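Local coordinates for YcaO (Methanopyrus kandleri, PDB 6CIB), which binds ADP and magnesium and, as a YcaO-family protein, probably uses ATP to activate peptide backbone amides for thioamidation, at residues F11-P16 with G311-L316; G161-V166 with E318-R323; G220-A225 with M231-G236. One frame throughout, in Å; residues are numbered along the deposited sequence.

Contact 1: residues F11-P16 with G311-L316; sequences FRAFLP and GSLEKL. With ADP (adenosine-5'-diphosphate), chain G.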
loop_
_atom_site.group_PDB
_atom_site.type_symbol
_atom_site.label_atom_id
_atom_site.label_comp_id
_atom_site.label_asym_id
_atom_site.label_seq_id
_atom_site.Cartn_x
_atom_site.Cartn_y
_atom_site.Cartn_z
ATOM N N PHE A 11 -3.339 -9.911 -6.868
ATOM C CA PHE A 11 -2.986 -11.216 -7.443
ATOM C C PHE A 11 -3.062 -12.309 -6.383
ATOM O O PHE A 11 -2.263 -12.344 -5.443
ATOM C CB PHE A 11 -1.596 -11.167 -8.086
ATOM C CG PHE A 11 -1.445 -10.090 -9.120
ATOM C CD1 PHE A 11 -1.903 -10.288 -10.433
ATOM C CD2 PHE A 11 -0.848 -8.871 -8.791
ATOM C CE1 PHE A 11 -1.769 -9.284 -11.386
ATOM C CE2 PHE A 11 -0.706 -7.872 -9.737
ATOM C CZ PHE A 11 -1.161 -8.076 -11.036
ATOM N N ARG A 12 -4.041 -13.193 -6.543
ATOM C CA ARG A 12 -4.419 -14.138 -5.497
ATOM C C ARG A 12 -4.509 -15.581 -5.990
ATOM O O ARG A 12 -4.950 -15.842 -7.111
ATOM C CB ARG A 12 -5.749 -13.715 -4.845
ATOM C CG ARG A 12 -5.792 -12.294 -4.272
ATOM C CD ARG A 12 -4.807 -12.107 -3.116
ATOM N NE ARG A 12 -4.701 -10.705 -2.701
ATOM C CZ ARG A 12 -3.936 -10.262 -1.703
ATOM N NH1 ARG A 12 -3.204 -11.101 -0.973
ATOM N NH2 ARG A 12 -3.910 -8.965 -1.423
ATOM N N ALA A 13 -4.088 -16.503 -5.129
ATOM C CA ALA A 13 -4.079 -17.937 -5.423
ATOM C C ALA A 13 -5.403 -18.616 -5.058
ATOM O O ALA A 13 -5.601 -19.801 -5.348
ATOM C CB ALA A 13 -2.913 -18.604 -4.697
ATOM N N PHE A 14 -6.304 -17.853 -4.431
ATOM C CA PHE A 14 -7.617 -18.332 -4.003
ATOM C C PHE A 14 -8.683 -17.304 -4.365
ATOM O O PHE A 14 -8.402 -16.094 -4.443
ATOM C CB PHE A 14 -7.628 -18.601 -2.484
ATOM C CG PHE A 14 -6.618 -19.626 -2.044
ATOM C CD1 PHE A 14 -5.313 -19.250 -1.720
ATOM C CD2 PHE A 14 -6.966 -20.981 -1.975
ATOM C CE1 PHE A 14 -4.361 -20.200 -1.343
ATOM C CE2 PHE A 14 -6.023 -21.935 -1.587
ATOM C CZ PHE A 14 -4.720 -21.544 -1.273
ATOM N N LEU A 15 -9.902 -17.788 -4.598
ATOM C CA LEU A 15 -11.060 -16.913 -4.755
ATOM C C LEU A 15 -11.397 -16.288 -3.394
ATOM O O LEU A 15 -11.289 -16.967 -2.367
ATOM C CB LEU A 15 -12.260 -17.675 -5.324
ATOM C CG LEU A 15 -12.119 -18.303 -6.727
ATOM C CD1 LEU A 15 -13.355 -19.127 -7.065
ATOM C CD2 LEU A 15 -11.839 -17.265 -7.816
ATOM N N PRO A 16 -11.771 -14.987 -3.375
ATOM C CA PRO A 16 -12.129 -14.308 -2.113
ATOM C C PRO A 16 -13.165 -15.044 -1.261
ATOM O O PRO A 16 -13.039 -15.049 -0.037
ATOM C CB PRO A 16 -12.654 -12.955 -2.589
ATOM C CG PRO A 16 -11.813 -12.681 -3.794
ATOM C CD PRO A 16 -11.708 -14.023 -4.490
ATOM N N GLY A 311 1.109 -14.972 -15.123
ATOM C CA GLY A 311 0.900 -16.409 -15.156
ATOM C C GLY A 311 0.819 -16.966 -13.752
ATOM O O GLY A 311 -0.268 -17.068 -13.161
ATOM N N SER A 312 1.981 -17.336 -13.221
ATOM C CA SER A 312 2.051 -17.920 -11.893
ATOM C C SER A 312 2.514 -16.891 -10.867
ATOM O O SER A 312 3.183 -15.907 -11.206
ATOM C CB SER A 312 2.951 -19.162 -11.881
ATOM O OG SER A 312 4.321 -18.810 -11.822
ATOM N N LEU A 313 2.152 -17.144 -9.613
ATOM C CA LEU A 313 2.493 -16.286 -8.493
ATOM C C LEU A 313 4.006 -16.180 -8.273
ATOM O O LEU A 313 4.514 -15.092 -7.986
ATOM C CB LEU A 313 1.794 -16.818 -7.242
ATOM C CG LEU A 313 1.268 -15.873 -6.168
ATOM C CD1 LEU A 313 0.310 -14.814 -6.704
ATOM C CD2 LEU A 313 0.592 -16.722 -5.100
ATOM N N GLU A 314 4.708 -17.308 -8.423
ATOM C CA GLU A 314 6.164 -17.387 -8.254
ATOM C C GLU A 314 6.922 -16.546 -9.277
ATOM O O GLU A 314 7.855 -15.827 -8.921
ATOM C CB GLU A 314 6.656 -18.849 -8.317
ATOM C CG GLU A 314 6.231 -19.730 -7.147
ATOM C CD GLU A 314 4.880 -20.405 -7.337
ATOM O OE1 GLU A 314 4.178 -20.145 -8.338
ATOM O OE2 GLU A 314 4.505 -21.218 -6.468
ATOM N N LYS A 315 6.510 -16.660 -10.539
ATOM C CA LYS A 315 7.076 -15.922 -11.673
ATOM C C LYS A 315 6.813 -14.418 -11.527
ATOM O O LYS A 315 7.711 -13.594 -11.750
ATOM C CB LYS A 315 6.460 -16.459 -12.983
ATOM C CG LYS A 315 6.789 -15.698 -14.264
ATOM C CD LYS A 315 7.857 -16.403 -15.080
ATOM C CE LYS A 315 7.551 -16.318 -16.569
ATOM N NZ LYS A 315 8.426 -17.228 -17.365
ATOM N N LEU A 316 5.579 -14.074 -11.152
ATOM C CA LEU A 316 5.193 -12.675 -10.961
ATOM C C LEU A 316 6.043 -12.013 -9.886
ATOM O O LEU A 316 6.561 -10.913 -10.102
ATOM C CB LEU A 316 3.689 -12.536 -10.662
ATOM C CG LEU A 316 3.122 -11.130 -10.434
ATOM C CD1 LEU A 316 3.357 -10.220 -11.633
ATOM C CD2 LEU A 316 1.643 -11.224 -10.127
HETATM P PB ADP G . -4.037 -2.592 0.485
HETATM O O1B ADP G . -2.978 -3.665 0.631
HETATM O O2B ADP G . -3.735 -1.552 -0.575
HETATM O O3B ADP G . -4.543 -2.009 1.784
HETATM P PA ADP G . -6.444 -4.214 0.419
HETATM O O1A ADP G . -7.005 -4.968 -0.755
HETATM O O2A ADP G . -7.384 -3.284 1.139
HETATM O O3A ADP G . -5.246 -3.383 -0.229
HETATM O "O5'" ADP G . -5.808 -5.282 1.437
HETATM C "C5'" ADP G . -5.611 -5.109 2.852
HETATM C "C4'" ADP G . -4.788 -6.291 3.396
HETATM O "O4'" ADP G . -5.477 -7.526 3.144
HETATM C "C3'" ADP G . -3.427 -6.457 2.713
HETATM O "O3'" ADP G . -2.489 -7.051 3.632
HETATM C "C2'" ADP G . -3.711 -7.437 1.589
HETATM O "O2'" ADP G . -2.541 -8.120 1.148
HETATM C "C1'" ADP G . -4.738 -8.361 2.235
HETATM N N9 ADP G . -5.684 -8.959 1.266
HETATM C C8 ADP G . -6.563 -8.277 0.509
HETATM N N7 ADP G . -7.279 -9.116 -0.273
HETATM C C5 ADP G . -6.878 -10.363 -0.004
HETATM C C6 ADP G . -7.244 -11.716 -0.483
HETATM N N6 ADP G . -8.212 -11.873 -1.418
HETATM N N1 ADP G . -6.574 -12.770 0.045
HETATM C C2 ADP G . -5.606 -12.620 0.981
HETATM N N3 ADP G . -5.230 -11.414 1.465
HETATM C C4 ADP G . -5.823 -10.266 1.017
#

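Contact 2: residues G161-V166 with E318-R323; sequences GLLEVV and EELVER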
loop_
_atom_site.group_PDB
_atom_site.type_symbol
_atom_site.label_atom_id
_atom_site.label_comp_id
_atom_site.label_asym_id
_atom_site.label_seq_id
_atom_site.Cartn_x
_atom_site.Cartn_y
_atom_site.Cartn_z
ATOM N N GLY A 161 3.099 -6.075 -0.893
ATOM C CA GLY A 161 4.036 -5.192 -0.182
ATOM C C GLY A 161 4.977 -4.411 -1.082
ATOM O O GLY A 161 5.225 -3.228 -0.845
ATOM N N LEU A 162 5.488 -5.080 -2.119
ATOM C CA LEU A 162 6.422 -4.471 -3.077
ATOM C C LEU A 162 5.739 -3.431 -3.962
ATOM O O LEU A 162 6.268 -2.335 -4.148
ATOM C CB LEU A 162 7.081 -5.545 -3.932
ATOM C CG LEU A 162 8.302 -5.193 -4.779
ATOM C CD1 LEU A 162 9.443 -4.672 -3.916
ATOM C CD2 LEU A 162 8.741 -6.423 -5.566
ATOM N N LEU A 163 4.566 -3.780 -4.493
ATOM C CA LEU A 163 3.739 -2.837 -5.239
ATOM C C LEU A 163 3.399 -1.590 -4.427
ATOM O O LEU A 163 3.466 -0.481 -4.956
ATOM C CB LEU A 163 2.477 -3.519 -5.805
ATOM C CG LEU A 163 2.721 -4.509 -6.976
ATOM C CD1 LEU A 163 1.431 -5.202 -7.391
ATOM C CD2 LEU A 163 3.385 -3.851 -8.183
ATOM N N GLU A 164 3.064 -1.770 -3.144
ATOM C CA GLU A 164 2.826 -0.641 -2.240
ATOM C C GLU A 164 4.045 0.289 -2.123
ATOM O O GLU A 164 3.899 1.517 -2.167
ATOM C CB GLU A 164 2.393 -1.146 -0.866
ATOM C CG GLU A 164 2.043 -0.058 0.128
ATOM C CD GLU A 164 1.404 -0.637 1.368
ATOM O OE1 GLU A 164 2.127 -0.863 2.357
ATOM O OE2 GLU A 164 0.185 -0.910 1.326
ATOM N N VAL A 165 5.229 -0.298 -1.977
ATOM C CA VAL A 165 6.485 0.472 -1.904
ATOM C C VAL A 165 6.723 1.286 -3.195
ATOM O O VAL A 165 7.106 2.461 -3.128
ATOM C CB VAL A 165 7.713 -0.419 -1.539
ATOM C CG1 VAL A 165 9.017 0.376 -1.629
ATOM C CG2 VAL A 165 7.581 -0.992 -0.127
ATOM N N VAL A 166 6.475 0.674 -4.355
ATOM C CA VAL A 166 6.586 1.366 -5.654
ATOM C C VAL A 166 5.572 2.511 -5.731
ATOM O O VAL A 166 5.912 3.622 -6.144
ATOM C CB VAL A 166 6.426 0.390 -6.845
ATOM C CG1 VAL A 166 6.442 1.124 -8.185
ATOM C CG2 VAL A 166 7.534 -0.652 -6.810
ATOM N N GLU A 318 9.089 -13.031 -8.786
ATOM C CA GLU A 318 10.443 -12.952 -9.330
ATOM C C GLU A 318 10.605 -11.750 -10.274
ATOM O O GLU A 318 11.520 -10.952 -10.107
ATOM C CB GLU A 318 10.781 -14.269 -10.041
ATOM C CG GLU A 318 12.235 -14.433 -10.467
ATOM C CD GLU A 318 12.437 -15.622 -11.398
ATOM O OE1 GLU A 318 12.126 -16.772 -10.997
ATOM O OE2 GLU A 318 12.906 -15.403 -12.539
ATOM N N GLU A 319 9.694 -11.615 -11.237
ATOM C CA GLU A 319 9.741 -10.519 -12.211
ATOM C C GLU A 319 9.599 -9.131 -11.583
ATOM O O GLU A 319 10.333 -8.212 -11.953
ATOM C CB GLU A 319 8.722 -10.737 -13.329
ATOM C CG GLU A 319 9.118 -11.871 -14.276
ATOM C CD GLU A 319 8.240 -11.970 -15.509
ATOM O OE1 GLU A 319 7.611 -10.962 -15.899
ATOM O OE2 GLU A 319 8.189 -13.067 -16.102
ATOM N N LEU A 320 8.686 -8.992 -10.617
ATOM C CA LEU A 320 8.540 -7.735 -9.877
ATOM C C LEU A 320 9.790 -7.379 -9.092
ATOM O O LEU A 320 10.238 -6.239 -9.150
ATOM C CB LEU A 320 7.295 -7.745 -8.979
ATOM C CG LEU A 320 5.953 -7.639 -9.713
ATOM C CD1 LEU A 320 4.798 -7.856 -8.748
ATOM C CD2 LEU A 320 5.804 -6.316 -10.450
ATOM N N VAL A 321 10.366 -8.364 -8.395
ATOM C CA VAL A 321 11.605 -8.168 -7.614
ATOM C C VAL A 321 12.762 -7.712 -8.526
ATOM O O VAL A 321 13.491 -6.759 -8.202
ATOM C CB VAL A 321 11.982 -9.437 -6.809
ATOM C CG1 VAL A 321 13.407 -9.359 -6.266
ATOM C CG2 VAL A 321 11.005 -9.658 -5.659
ATOM N N GLU A 322 12.899 -8.383 -9.667
ATOM C CA GLU A 322 13.931 -8.060 -10.656
ATOM C C GLU A 322 13.843 -6.598 -11.114
ATOM O O GLU A 322 14.853 -5.884 -11.098
ATOM C CB GLU A 322 13.843 -9.019 -11.848
ATOM C CG GLU A 322 14.391 -10.415 -11.560
ATOM C CD GLU A 322 14.225 -11.387 -12.724
ATOM O OE1 GLU A 322 13.388 -11.132 -13.620
ATOM O OE2 GLU A 322 14.928 -12.421 -12.739
ATOM N N ARG A 323 12.630 -6.157 -11.464
ATOM C CA ARG A 323 12.385 -4.791 -11.945
ATOM C C ARG A 323 12.678 -3.723 -10.898
ATOM O O ARG A 323 13.251 -2.686 -11.220
ATOM C CB ARG A 323 10.963 -4.631 -12.499
ATOM C CG ARG A 323 10.626 -5.533 -13.687
ATOM C CD ARG A 323 11.251 -5.075 -14.998
ATOM N NE ARG A 323 10.909 -5.978 -16.099
ATOM C CZ ARG A 323 10.997 -5.676 -17.397
ATOM N NH1 ARG A 323 11.415 -4.475 -17.800
ATOM N NH2 ARG A 323 10.656 -6.585 -18.304
#

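Contact 3: residues G220-A225 with M231-G236; sequences GAVTEA and MVMGFG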
loop_
_atom_site.group_PDB
_atom_site.type_symbol
_atom_site.label_atom_id
_atom_site.label_comp_id
_atom_site.label_asym_id
_atom_site.label_seq_id
_atom_site.Cartn_x
_atom_site.Cartn_y
_atom_site.Cartn_z
ATOM N N GLY A 220 -3.013 7.578 -9.592
ATOM C CA GLY A 220 -3.600 8.373 -8.525
ATOM C C GLY A 220 -4.994 8.826 -8.903
ATOM O O GLY A 220 -5.270 9.104 -10.073
ATOM N N ALA A 221 -5.875 8.867 -7.906
ATOM C CA ALA A 221 -7.213 9.431 -8.046
ATOM C C ALA A 221 -7.382 10.539 -7.020
ATOM O O ALA A 221 -7.050 10.358 -5.848
ATOM C CB ALA A 221 -8.284 8.367 -7.862
ATOM N N VAL A 222 -7.875 11.690 -7.473
ATOM C CA VAL A 222 -8.117 12.830 -6.584
ATOM C C VAL A 222 -9.563 13.300 -6.706
ATOM O O VAL A 222 -10.148 13.266 -7.794
ATOM C CB VAL A 222 -7.119 14.016 -6.792
ATOM C CG1 VAL A 222 -5.733 13.648 -6.292
ATOM C CG2 VAL A 222 -7.058 14.472 -8.246
ATOM N N THR A 223 -10.135 13.714 -5.578
ATOM C CA THR A 223 -11.500 14.215 -5.563
ATOM C C THR A 223 -11.581 15.716 -5.312
ATOM O O THR A 223 -10.749 16.299 -4.612
ATOM C CB THR A 223 -12.416 13.470 -4.563
ATOM O OG1 THR A 223 -11.970 13.700 -3.223
ATOM C CG2 THR A 223 -12.439 11.969 -4.855
ATOM N N GLU A 224 -12.586 16.319 -5.931
ATOM C CA GLU A 224 -13.048 17.652 -5.601
ATOM C C GLU A 224 -14.441 17.475 -5.019
ATOM O O GLU A 224 -15.238 16.695 -5.537
ATOM C CB GLU A 224 -13.081 18.507 -6.865
ATOM C CG GLU A 224 -13.140 20.005 -6.619
ATOM C CD GLU A 224 -13.064 20.822 -7.901
ATOM O OE1 GLU A 224 -12.353 20.413 -8.849
ATOM O OE2 GLU A 224 -13.716 21.886 -7.950
ATOM N N ALA A 225 -14.725 18.170 -3.927
ATOM C CA ALA A 225 -16.016 18.059 -3.245
ATOM C C ALA A 225 -16.362 19.388 -2.596
ATOM O O ALA A 225 -15.468 20.210 -2.343
ATOM C CB ALA A 225 -15.978 16.944 -2.200
HETATM N N MSE A 231 -12.413 15.604 0.121
HETATM C CA MSE A 231 -11.388 15.765 -0.906
HETATM C C MSE A 231 -10.252 14.891 -0.474
HETATM O O MSE A 231 -9.420 15.276 0.356
HETATM C CB MSE A 231 -10.981 17.223 -1.101
HETATM C CG MSE A 231 -12.083 17.912 -1.892
HETATM SE SE MSE A 231 -11.634 19.817 -2.116
HETATM C CE MSE A 231 -10.167 19.628 -3.408
ATOM N N VAL A 232 -10.244 13.683 -1.029
ATOM C CA VAL A 232 -9.323 12.633 -0.635
ATOM C C VAL A 232 -8.516 12.198 -1.855
ATOM O O VAL A 232 -8.804 12.606 -2.993
ATOM C CB VAL A 232 -10.054 11.416 0.010
ATOM C CG1 VAL A 232 -10.720 11.792 1.338
ATOM C CG2 VAL A 232 -11.064 10.781 -0.951
HETATM N N MSE A 233 -7.508 11.369 -1.613
HETATM C CA MSE A 233 -6.689 10.818 -2.689
HETATM C C MSE A 233 -6.627 9.330 -2.533
HETATM O O MSE A 233 -6.639 8.818 -1.418
HETATM C CB MSE A 233 -5.273 11.384 -2.629
HETATM C CG MSE A 233 -5.210 12.897 -2.802
HETATM SE SE MSE A 233 -3.304 13.417 -2.825
HETATM C CE MSE A 233 -2.998 13.244 -0.897
ATOM N N GLY A 234 -6.579 8.624 -3.658
ATOM C CA GLY A 234 -6.371 7.175 -3.680
ATOM C C GLY A 234 -5.269 6.818 -4.661
ATOM O O GLY A 234 -5.075 7.522 -5.657
ATOM N N PHE A 235 -4.541 5.736 -4.373
ATOM C CA PHE A 235 -3.452 5.273 -5.239
ATOM C C PHE A 235 -3.480 3.767 -5.449
ATOM O O PHE A 235 -3.933 3.016 -4.584
ATOM C CB PHE A 235 -2.080 5.684 -4.680
ATOM C CG PHE A 235 -1.931 7.159 -4.480
ATOM C CD1 PHE A 235 -1.482 7.973 -5.518
ATOM C CD2 PHE A 235 -2.265 7.748 -3.253
ATOM C CE1 PHE A 235 -1.372 9.351 -5.342
ATOM C CE2 PHE A 235 -2.160 9.124 -3.077
ATOM C CZ PHE A 235 -1.709 9.923 -4.119
ATOM N N GLY A 236 -2.988 3.344 -6.608
ATOM C CA GLY A 236 -2.803 1.931 -6.913
ATOM C C GLY A 236 -1.567 1.707 -7.758
ATOM O O GLY A 236 -1.195 2.561 -8.570
HETATM O O HOH W 1 -8.204 15.645 -3.275
#

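Contact 1: residues F11-P16 with G311-L316
Leu313 and Leu316, on the first turn of helix 313-325, face the Phe11-Ala13 loop and meet it through methyl groups. Ser312 starts that turn as its N-cap: its OG accepts a weak bond from Lys315 N at 3.3 Å, a role suited to a short polar side chain. Leu313 then divides its branches. Leu313 CD2 lies 4.0 Å from Ala13 CB, while Leu313 CD1 lies 4.3 Å from Phe11 CB and also approaches the Phe11 carbonyl oxygen. Three residues on, Leu316 places CD2 over one face of the Phe11 ring in a CH-pi contact, 3.6 Å from the centroid and shifted toward the CG side, where CD2 to CG is 3.4 Å. Its CG is anti to the backbone N (chi1 180°), which carries this methyl across to the ring; the two side chains cross at about a right angle.

Between these two apolar anchors of the loop, Arg12 starts off away from the helix, and its chain, bent at chi2 (-64°), brings the guanidinium to ADP. The group lies over the adenine, with CZ 3.3 Å from ADP C4, and NH2 donates from the edge of the plane to ADP O2' at 3.0 Å. NH1 forms a salt bridge with Glu156 OE2. A leucine in its place would probably leave the ribose hydroxyl without this donor and the Glu156 carboxylate without its cationic mate.

Helix 154-177 backs the contact, Ile159 touching both Phe11 and Leu313 and Glu155 also meeting Leu313; Leu153, in the loop just before that helix, touches Leu313 too. Where the loop ends, Pro16 begins helix 16-25 and rests on Ile69 and Gln70 of helix 68-85.

Contact 2: residues G161-V166 with E318-R323
Leu162 meets helix 313-325 mainly with one methyl, CD2, which settles against the backbone between Leu320 and Val321. It lies 3.8 Å from Leu320 C and 3.8 Å from Val321 N, so part of this contact is aliphatic carbon laid against a peptide group. The same methyl also touches side chains, 3.9 Å from Leu320 CB and 3.9 Å from Val321 CG2. With CG anti to the backbone N (chi1 -167°), Leu162 sends its branched end across to the other helix; a leucine suits the place, being apolar and long enough to reach the far backbone. The remaining apolar pair is methyl to methyl: Leu163 CD2 to Leu320 CD2 at 4.1 Å, the two side chains crossing at about a right angle.

Segments 161-166 and 318-323 run in roughly the same direction, their axes at 31° and 10.8 Å apart at closest approach, a gap that leucines can bridge. Helix 154-177 is at the same time packed on an antiparallel sheet: Leu162 touches Val349 and Val351 of strand 346-351, and Val165 also rests on Val351. Further along helix 313-325, Val324 extends the apolar patch to Leu162 and Val166.

Polar side chains stay off this interface. Glu318 and Glu322 are exposed, as fits carboxylates on the outer side of helix 313-325. Glu164, buried on another side of its helix, accepts from Gly147 N through OE1; it binds magnesium in a structure of this protein, though not in this model.

Contact 3: residues G220-A225 with M231-G236
Ala221 and Gly234 bond to each other twice, as the hydrogen-bonded pair of an antiparallel hairpin. Ala221 N donates to Gly234 O at 2.7 Å, and Gly234 N returns a bond to Ala221 O at 2.8 Å. Gly220 with Phe235 and Val222 with Met233 are the non-hydrogen-bonded pairs on either side. Phe235 turns its CD1 to within 3.7 Å of Gly220 CA; glycine suits this spot, since a beta carbon would crowd the ring. Beside it, Val222 CG1 touches CG of Met233, a selenomethionine, at 3.6 Å, the two side chains lying alongside and pointing the same way.

Nearer the turn the pattern changes at Thr223. Its N donates to Val232 O at 3.1 Å, but Val232 N bonds to Thr223 OG1, at 2.8 Å, and not to Thr223 O. With chi1 at 65°, OG1 sits between the backbone N and the carbonyl carbon of its own residue, where it reaches this amide. A water donates to both Thr223 O and Val232 O. Met231, also a selenomethionine, lays its CG 3.3 Å from Ala225 N.

Further out, strand 203-209 flanks strand 217-224 in the three-stranded sheet. Helix 241-260 covers one face, its Val252 touching Ala221, Thr223 and Val232, while Trp292 meets Val222 and Met233 on the other. Trp171 stacks with the Phe235 ring, and Glu251 OE1 accepts from Phe235 N.

Thr223 OG1 also bonds to Glu230 O, so one hydroxyl acts as acceptor and donor at once, and with the water it ties the strands together where ladder pairing gives way to the turn.

Contacts 1 and 2 share helix 313-325 and join directly, Phe11 CE2 lying 4.1 Å from Leu163 CD1, so the apolar packing is continuous between them although their centres are about 14 Å apart. Contact 3 stands separate, its nearest atoms about 6 Å from contact 2 and about 10 Å from contact 1; in sequence, its hairpin falls between the two segments of each. The nucleotide is the common landmark. Contact 1 supplies Arg12 directly to ADP, whereas the side chains of Leu163 in contact 2 and Phe235 in contact 3 each stand about 8 Å from it. The bound magnesium is about 10 Å from the Leu163 side chain and about 13 Å from that of Phe235.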